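Local coordinates for beta-N-acetylhexosaminidase (Arthrobacter aurescens, PDB 3RCN), which probably hydrolyses terminal non-reducing N-acetyl-D-hexosamine residues from N-acetyl-beta-D-hexosaminides, as a member of glycoside hydrolase family 20, at residues 33-38 against 68-73; 310-315 against 360-365; 376-381 against 397-402. All coordinates share one frame; numbering follows the deposited sequence.

Interaction 1 of 3, residues 33-38 against 68-73; sequences GADPEL and RLLLDP
A first torsion of -75° sets CG of D35 beside its own backbone N and anti to the carbonyl carbon, which carries the carboxylate across to the end of strand 68-71. There OD2 accepts the N-H of L71 at 3.0 Å on its anti side, 17° out of the carboxylate plane. This side-chain bond continues the parallel pairing where segment 33-38 turns into a 3-10 segment and its backbone leaves the sheet. Before that point, L69 bonds with both its N and its O to the same neighbouring segment: N reaches G33 O at 2.9 Å, and O takes the N-H of D35 at 3.1 Å. Replacing D35 by alanine removes OD2 and would probably leave the L71 N-H without this acceptor. L38 points to the other strand, with CB 4.1 Å from L69 CB and CD1 4.2 Å from L71 CD1. The E37 and L71 side chains cross at about a right angle, E37 CB 3.7 Å from L71 CD1. The segments belong to the beta-alpha-beta unit of strand 32-34, helix 39-53 and strand 67-71, in which A34 and L69 touch R42 of the helix; strand 32-34 is an edge strand of the sheet, and strand 88-92 pairs with strand 67-71 on its other side.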
loop_
_atom_site.group_PDB
_atom_site.type_symbol
_atom_site.label_atom_id
_atom_site.label_comp_id
_atom_site.label_asym_id
_atom_site.label_seq_id
_atom_site.Cartn_x
_atom_site.Cartn_y
_atom_site.Cartn_z
ATOM N N GLY A 33 24.318 -4.379 18.277
ATOM C CA GLY A 33 25.675 -4.277 17.748
ATOM C C GLY A 33 25.897 -4.926 16.390
ATOM O O GLY A 33 25.213 -5.876 16.040
ATOM N N ALA A 34 26.870 -4.446 15.626
ATOM C CA ALA A 34 27.241 -5.138 14.390
ATOM C C ALA A 34 28.690 -4.900 13.960
ATOM O O ALA A 34 29.248 -3.829 14.189
ATOM C CB ALA A 34 26.273 -4.783 13.259
ATOM N N ASP A 35 29.291 -5.908 13.336
ATOM C CA ASP A 35 30.544 -5.720 12.598
ATOM C C ASP A 35 30.286 -4.865 11.336
ATOM O O ASP A 35 29.180 -4.880 10.781
ATOM C CB ASP A 35 31.163 -7.077 12.238
ATOM C CG ASP A 35 31.816 -7.776 13.442
ATOM O OD1 ASP A 35 32.253 -7.087 14.396
ATOM O OD2 ASP A 35 31.904 -9.023 13.428
ATOM N N PRO A 36 31.305 -4.119 10.878
ATOM C CA PRO A 36 31.160 -3.101 9.822
ATOM C C PRO A 36 30.406 -3.597 8.593
ATOM O O PRO A 36 29.595 -2.861 8.022
ATOM C CB PRO A 36 32.606 -2.796 9.433
ATOM C CG PRO A 36 33.384 -3.101 10.658
ATOM C CD PRO A 36 32.705 -4.262 11.319
ATOM N N GLU A 37 30.677 -4.837 8.201
ATOM C CA GLU A 37 30.037 -5.453 7.043
ATOM C C GLU A 37 28.520 -5.562 7.192
ATOM O O GLU A 37 27.788 -5.544 6.207
ATOM C CB GLU A 37 30.625 -6.850 6.808
ATOM C CG GLU A 37 32.104 -6.864 6.455
ATOM C CD GLU A 37 33.007 -6.904 7.679
ATOM O OE1 GLU A 37 32.486 -7.027 8.811
ATOM O OE2 GLU A 37 34.244 -6.817 7.501
ATOM N N LEU A 38 28.071 -5.723 8.434
ATOM C CA LEU A 38 26.669 -5.936 8.762
ATOM C C LEU A 38 25.888 -4.676 9.199
ATOM O O LEU A 38 24.738 -4.779 9.613
ATOM C CB LEU A 38 26.559 -7.018 9.835
ATOM C CG LEU A 38 26.946 -8.460 9.492
ATOM C CD1 LEU A 38 27.552 -8.616 8.090
ATOM C CD2 LEU A 38 27.866 -9.032 10.567
ATOM N N ARG A 68 23.534 -9.010 18.659
ATOM C CA ARG A 68 24.827 -8.885 17.971
ATOM C C ARG A 68 24.790 -9.523 16.592
ATOM O O ARG A 68 24.383 -10.675 16.454
ATOM C CB ARG A 68 25.925 -9.564 18.777
ATOM C CG ARG A 68 25.896 -9.198 20.231
ATOM C CD ARG A 68 26.809 -10.061 21.077
ATOM N NE ARG A 68 26.628 -9.689 22.471
ATOM C CZ ARG A 68 26.880 -10.476 23.507
ATOM N NH1 ARG A 68 27.343 -11.705 23.322
ATOM N NH2 ARG A 68 26.661 -10.025 24.735
ATOM N N LEU A 69 25.210 -8.767 15.578
ATOM C CA LEU A 69 25.391 -9.314 14.234
ATOM C C LEU A 69 26.885 -9.419 13.945
ATOM O O LEU A 69 27.567 -8.410 13.745
ATOM C CB LEU A 69 24.703 -8.427 13.197
ATOM C CG LEU A 69 23.295 -7.966 13.579
ATOM C CD1 LEU A 69 22.752 -7.015 12.524
ATOM C CD2 LEU A 69 22.359 -9.152 13.794
ATOM N N LEU A 70 27.386 -10.650 13.909
ATOM C CA LEU A 70 28.827 -10.897 13.808
ATOM C C LEU A 70 29.246 -11.554 12.496
ATOM O O LEU A 70 28.614 -12.507 12.033
ATOM C CB LEU A 70 29.290 -11.757 14.982
ATOM C CG LEU A 70 28.954 -11.139 16.334
ATOM C CD1 LEU A 70 29.192 -12.145 17.428
ATOM C CD2 LEU A 70 29.778 -9.873 16.555
ATOM N N LEU A 71 30.320 -11.038 11.907
ATOM C CA LEU A 71 30.874 -11.605 10.678
ATOM C C LEU A 71 31.654 -12.883 10.954
ATOM O O LEU A 71 32.560 -12.895 11.793
ATOM C CB LEU A 71 31.796 -10.610 9.986
ATOM C CG LEU A 71 32.188 -11.070 8.587
ATOM C CD1 LEU A 71 31.271 -10.424 7.563
ATOM C CD2 LEU A 71 33.643 -10.744 8.298
ATOM N N ASP A 72 31.279 -13.951 10.253
ATOM C CA ASP A 72 31.990 -15.234 10.283
ATOM C C ASP A 72 32.385 -15.668 8.869
ATOM O O ASP A 72 31.580 -16.270 8.158
ATOM C CB ASP A 72 31.170 -16.341 10.954
ATOM C CG ASP A 72 31.894 -17.689 10.946
ATOM O OD1 ASP A 72 32.998 -17.792 10.348
ATOM O OD2 ASP A 72 31.354 -18.652 11.530
ATOM N N PRO A 73 33.619 -15.345 8.457
ATOM C CA PRO A 73 34.060 -15.544 7.068
ATOM C C PRO A 73 33.984 -17.003 6.609
ATOM O O PRO A 73 33.994 -17.255 5.400
ATOM C CB PRO A 73 35.513 -15.054 7.072
ATOM C CG PRO A 73 35.706 -14.343 8.412
ATOM C CD PRO A 73 34.731 -14.966 9.348
#

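Interaction 2 of 3, residues 310-315 against 360-365; sequences ISLGGD and RATSVW
W365 and D315 lie side by side near the C-terminal ends of the two segments, their side chains pointing the same way. Following the tryptophan outward, CB rests 4.0 Å from D315 CB, and CG passes that same methylene. CD1 meets G313 CA and D315 OD1, both at 3.5 Å and both oblique to the ring; the carboxylate plane is turned 64° from the ring. Next round the ring, NE1 is hydrogen-bonded to E243 OE2, and the ring of H173 also meets the indole, planes about 25° apart. A water lies over the centre of one ring face and bridges S311 OG at 2.9 Å and S363 OG at 3.0 Å. Both serines hold OG anti to the backbone N (chi1 172° and 180°), which turns the two hydroxyls to the same water. Backbone bonds fasten the strands together: I310 O receives S363 N, S363 O receives L312 N at 2.8 Å, and G313 O receives W365 N. L312 CD1 meets T362 CG2 at 3.9 Å, and both side chains touch helix 342-357. The R360 chain, bent at its second torsion, touches I310 CD1 obliquely, but its guanidinium is held by F305 O and S307 O. Parallel neighbours whose C-terminal ends carry the pocket are characteristic of the TIM barrel; here D315 precedes E316, the predicted proton donor, and its OD2 has a weak hydrogen bond to a glycerol, probably from the crystallisation liquor, consistent with the acidic Asp-Glu pair of family 20 enzymes.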
loop_
_atom_site.group_PDB
_atom_site.type_symbol
_atom_site.label_atom_id
_atom_site.label_comp_id
_atom_site.label_asym_id
_atom_site.label_seq_id
_atom_site.Cartn_x
_atom_site.Cartn_y
_atom_site.Cartn_z
ATOM N N ILE A 310 19.653 -8.406 -17.460
ATOM C CA ILE A 310 18.556 -7.579 -17.930
ATOM C C ILE A 310 17.740 -8.443 -18.875
ATOM O O ILE A 310 18.299 -9.107 -19.729
ATOM C CB ILE A 310 19.105 -6.337 -18.628
ATOM C CG1 ILE A 310 19.672 -5.393 -17.563
ATOM C CG2 ILE A 310 18.042 -5.664 -19.477
ATOM C CD1 ILE A 310 20.156 -4.095 -18.104
ATOM N N SER A 311 16.426 -8.488 -18.695
ATOM C CA SER A 311 15.614 -9.439 -19.450
ATOM C C SER A 311 15.084 -8.841 -20.740
ATOM O O SER A 311 14.560 -7.730 -20.751
ATOM C CB SER A 311 14.459 -9.982 -18.607
ATOM O OG SER A 311 13.571 -10.751 -19.403
ATOM N N LEU A 312 15.305 -9.550 -21.840
ATOM C CA LEU A 312 14.749 -9.165 -23.129
ATOM C C LEU A 312 13.504 -9.927 -23.543
ATOM O O LEU A 312 12.979 -9.689 -24.627
ATOM C CB LEU A 312 15.807 -9.210 -24.231
ATOM C CG LEU A 312 16.957 -8.224 -24.017
ATOM C CD1 LEU A 312 18.017 -8.403 -25.092
ATOM C CD2 LEU A 312 16.444 -6.802 -23.985
ATOM N N GLY A 313 13.014 -10.836 -22.707
ATOM C CA GLY A 313 11.865 -11.614 -23.139
ATOM C C GLY A 313 12.199 -12.568 -24.276
ATOM O O GLY A 313 12.981 -13.492 -24.102
ATOM N N GLY A 314 11.526 -12.396 -25.407
ATOM C CA GLY A 314 11.797 -13.177 -26.599
ATOM C C GLY A 314 10.718 -14.218 -26.827
ATOM O O GLY A 314 10.739 -14.961 -27.815
ATOM N N ASP A 315 9.766 -14.269 -25.902
ATOM C CA ASP A 315 8.692 -15.244 -25.975
ATOM C C ASP A 315 7.658 -14.838 -27.019
ATOM O O ASP A 315 7.493 -13.653 -27.327
ATOM C CB ASP A 315 8.016 -15.424 -24.604
ATOM C CG ASP A 315 7.338 -14.145 -24.108
ATOM O OD1 ASP A 315 7.994 -13.081 -24.126
ATOM O OD2 ASP A 315 6.150 -14.199 -23.707
ATOM N N ARG A 360 26.437 -6.209 -18.971
ATOM C CA ARG A 360 25.323 -7.004 -18.486
ATOM C C ARG A 360 25.085 -8.259 -19.304
ATOM O O ARG A 360 25.147 -8.236 -20.538
ATOM C CB ARG A 360 24.033 -6.171 -18.484
ATOM C CG ARG A 360 24.184 -4.773 -17.901
ATOM C CD ARG A 360 24.675 -4.782 -16.453
ATOM N NE ARG A 360 24.897 -3.411 -16.000
ATOM C CZ ARG A 360 23.977 -2.670 -15.383
ATOM N NH1 ARG A 360 22.777 -3.176 -15.121
ATOM N NH2 ARG A 360 24.261 -1.422 -15.019
ATOM N N ALA A 361 24.800 -9.350 -18.602
ATOM C CA ALA A 361 24.304 -10.570 -19.220
ATOM C C ALA A 361 22.841 -10.370 -19.608
ATOM O O ALA A 361 22.171 -9.495 -19.077
ATOM C CB ALA A 361 24.448 -11.728 -18.264
ATOM N N THR A 362 22.348 -11.177 -20.541
ATOM C CA THR A 362 20.958 -11.088 -20.989
ATOM C C THR A 362 20.119 -12.222 -20.422
ATOM O O THR A 362 20.608 -13.330 -20.193
ATOM C CB THR A 362 20.855 -11.125 -22.527
ATOM O OG1 THR A 362 21.325 -9.888 -23.064
ATOM C CG2 THR A 362 19.420 -11.329 -22.983
ATOM N N SER A 363 18.850 -11.935 -20.177
ATOM C CA SER A 363 17.928 -12.959 -19.734
ATOM C C SER A 363 16.808 -13.097 -20.775
ATOM O O SER A 363 16.308 -12.094 -21.287
ATOM C CB SER A 363 17.378 -12.580 -18.361
ATOM O OG SER A 363 16.469 -13.553 -17.891
ATOM N N VAL A 364 16.436 -14.334 -21.106
ATOM C CA VAL A 364 15.371 -14.581 -22.077
ATOM C C VAL A 364 14.517 -15.785 -21.685
ATOM O O VAL A 364 14.907 -16.579 -20.832
ATOM C CB VAL A 364 15.939 -14.837 -23.495
ATOM C CG1 VAL A 364 16.821 -13.690 -23.937
ATOM C CG2 VAL A 364 16.723 -16.139 -23.528
ATOM N N TRP A 365 13.359 -15.926 -22.318
ATOM C CA TRP A 365 12.488 -17.070 -22.047
ATOM C C TRP A 365 12.847 -18.353 -22.814
ATOM O O TRP A 365 12.348 -19.427 -22.485
ATOM C CB TRP A 365 11.017 -16.705 -22.288
ATOM C CG TRP A 365 10.520 -15.635 -21.374
ATOM C CD1 TRP A 365 10.240 -14.340 -21.695
ATOM C CD2 TRP A 365 10.267 -15.761 -19.978
ATOM N NE1 TRP A 365 9.824 -13.649 -20.580
ATOM C CE2 TRP A 365 9.829 -14.506 -19.513
ATOM C CE3 TRP A 365 10.361 -16.818 -19.070
ATOM C CZ2 TRP A 365 9.492 -14.283 -18.194
ATOM C CZ3 TRP A 365 10.028 -16.593 -17.768
ATOM C CH2 TRP A 365 9.600 -15.338 -17.336
HETATM O O HOH W 1 13.674 -13.598 -18.882
#

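Interaction 3 of 3, residues 376-381 against 397-402; sequences GALVAS and DVVMCP
A377 starts the pairing with D397: its carbonyl O accepts the aspartate's N-H, in a rather bent bond. D397 itself is tied further by OD1 to the backbone N of R448, just before strand 449-456. At L378, CG lies anti to the backbone N (chi1 173°), an orientation that leans the branch over the neighbouring strand and puts CD1 3.7 Å from V399 CG1, the two side chains crossing at about a right angle. V379 turns to the other face with V398, on the side of helix 385-393, while both its backbone N and O bond to the neighbouring strand: N donates to D397 O at 2.7 Å, and O accepts from V399 N at 3.0 Å. A380 returns to the face of L378, and its CB touches both V399 CG2, 4.0 Å away, and C401 SG, 3.9 Å away. S381 closes the series. Its N donates to V399 O, its O takes C401 N at 3.1 Å with the donor 41° out of the carbonyl plane, and its CB touches the selenium of selenomethionine M400 at 4.1 Å. L378 and V399 also reach Y140 of strand 140-146, across the inner side of the sheet, whereas V398 packs on A391 and L392. Two in-register parallel strands joined through helix 385-393, with the helix against one face and the interior against the other, make a beta-alpha-beta unit of the TIM barrel.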
loop_
_atom_site.group_PDB
_atom_site.type_symbol
_atom_site.label_atom_id
_atom_site.label_comp_id
_atom_site.label_asym_id
_atom_site.label_seq_id
_atom_site.Cartn_x
_atom_site.Cartn_y
_atom_site.Cartn_z
ATOM N N GLY A 376 27.117 -15.009 -20.492
ATOM C CA GLY A 376 26.329 -14.988 -19.280
ATOM C C GLY A 376 24.838 -15.082 -19.515
ATOM O O GLY A 376 24.056 -14.801 -18.605
ATOM N N ALA A 377 24.430 -15.469 -20.723
ATOM C CA ALA A 377 23.002 -15.567 -21.015
ATOM C C ALA A 377 22.286 -16.509 -20.056
ATOM O O ALA A 377 22.722 -17.637 -19.811
ATOM C CB ALA A 377 22.750 -15.972 -22.439
ATOM N N LEU A 378 21.183 -16.011 -19.513
ATOM C CA LEU A 378 20.337 -16.748 -18.601
ATOM C C LEU A 378 19.039 -17.104 -19.310
ATOM O O LEU A 378 18.374 -16.234 -19.892
ATOM C CB LEU A 378 20.021 -15.871 -17.391
ATOM C CG LEU A 378 18.999 -16.407 -16.398
ATOM C CD1 LEU A 378 19.483 -17.742 -15.874
ATOM C CD2 LEU A 378 18.839 -15.418 -15.273
ATOM N N VAL A 379 18.681 -18.383 -19.266
ATOM C CA VAL A 379 17.402 -18.815 -19.787
ATOM C C VAL A 379 16.397 -19.084 -18.674
ATOM O O VAL A 379 16.690 -19.801 -17.728
ATOM C CB VAL A 379 17.546 -20.072 -20.642
ATOM C CG1 VAL A 379 16.201 -20.435 -21.278
ATOM C CG2 VAL A 379 18.586 -19.842 -21.704
ATOM N N ALA A 380 15.201 -18.524 -18.802
ATOM C CA ALA A 380 14.125 -18.865 -17.881
ATOM C C ALA A 380 13.221 -19.874 -18.574
ATOM O O ALA A 380 12.444 -19.527 -19.471
ATOM C CB ALA A 380 13.336 -17.621 -17.503
ATOM N N SER A 381 13.294 -21.118 -18.119
ATOM C CA SER A 381 12.651 -22.213 -18.821
ATOM C C SER A 381 11.256 -22.508 -18.288
ATOM O O SER A 381 11.103 -23.027 -17.177
ATOM C CB SER A 381 13.497 -23.478 -18.689
ATOM O OG SER A 381 12.831 -24.556 -19.322
ATOM N N ASP A 397 23.127 -20.563 -18.722
ATOM C CA ASP A 397 22.681 -20.678 -17.330
ATOM C C ASP A 397 21.158 -20.714 -17.284
ATOM O O ASP A 397 20.488 -20.039 -18.050
ATOM C CB ASP A 397 23.209 -19.531 -16.463
ATOM C CG ASP A 397 24.686 -19.676 -16.134
ATOM O OD1 ASP A 397 25.217 -20.807 -16.212
ATOM O OD2 ASP A 397 25.319 -18.656 -15.794
ATOM N N VAL A 398 20.620 -21.514 -16.380
ATOM C CA VAL A 398 19.195 -21.786 -16.359
ATOM C C VAL A 398 18.561 -21.464 -14.992
ATOM O O VAL A 398 19.184 -21.642 -13.945
ATOM C CB VAL A 398 18.958 -23.264 -16.702
ATOM C CG1 VAL A 398 17.501 -23.659 -16.499
ATOM C CG2 VAL A 398 19.407 -23.544 -18.119
ATOM N N VAL A 399 17.333 -20.957 -15.021
ATOM C CA VAL A 399 16.475 -20.918 -13.846
ATOM C C VAL A 399 15.142 -21.542 -14.250
ATOM O O VAL A 399 14.612 -21.236 -15.320
ATOM C CB VAL A 399 16.264 -19.484 -13.338
ATOM C CG1 VAL A 399 17.587 -18.877 -12.939
ATOM C CG2 VAL A 399 15.623 -18.638 -14.403
HETATM N N MSE A 400 14.617 -22.444 -13.425
HETATM C CA MSE A 400 13.371 -23.128 -13.764
HETATM C C MSE A 400 12.126 -22.361 -13.306
HETATM O O MSE A 400 12.021 -21.920 -12.158
HETATM C CB MSE A 400 13.340 -24.537 -13.179
HETATM C CG MSE A 400 14.488 -25.408 -13.615
HETATM SE SE MSE A 400 14.404 -25.837 -15.516
HETATM C CE MSE A 400 12.593 -26.599 -15.521
ATOM N N CYS A 401 11.202 -22.182 -14.240
ATOM C CA CYS A 401 9.872 -21.712 -13.935
ATOM C C CYS A 401 8.876 -22.415 -14.836
ATOM O O CYS A 401 8.320 -21.809 -15.750
ATOM C CB CYS A 401 9.779 -20.194 -14.098
ATOM S SG CYS A 401 10.596 -19.526 -15.551
ATOM N N PRO A 402 8.655 -23.710 -14.593
ATOM C CA PRO A 402 7.752 -24.493 -15.448
ATOM C C PRO A 402 6.341 -23.916 -15.427
ATOM O O PRO A 402 5.825 -23.624 -14.356
ATOM C CB PRO A 402 7.761 -25.880 -14.799
ATOM C CG PRO A 402 8.983 -25.911 -13.942
ATOM C CD PRO A 402 9.231 -24.506 -13.499
HETATM O O HOH W 2 23.927 -15.869 -16.405
#

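Overall arrangement
Interactions 2 and 3 are buried and continuous: strand 361-364 pairs with 378-381, through T362 O to L378 N and V364 O to A380 N, so together the two contacts span four successive parallel strands of the catalytic barrel. Interaction 1 belongs to the other family region, with nearest atoms about 22 Å from interaction 2, and is only partly buried at a sheet edge. There a carboxylate substitutes for a backbone acceptor. Interaction 3 relies on regular backbone bonds and aliphatic packing, whereas interaction 2 adds polar side chains, a bridging water and a tryptophan beside the predicted catalytic site. That tryptophan also packs on A380, connecting the pocket wall to interaction 3.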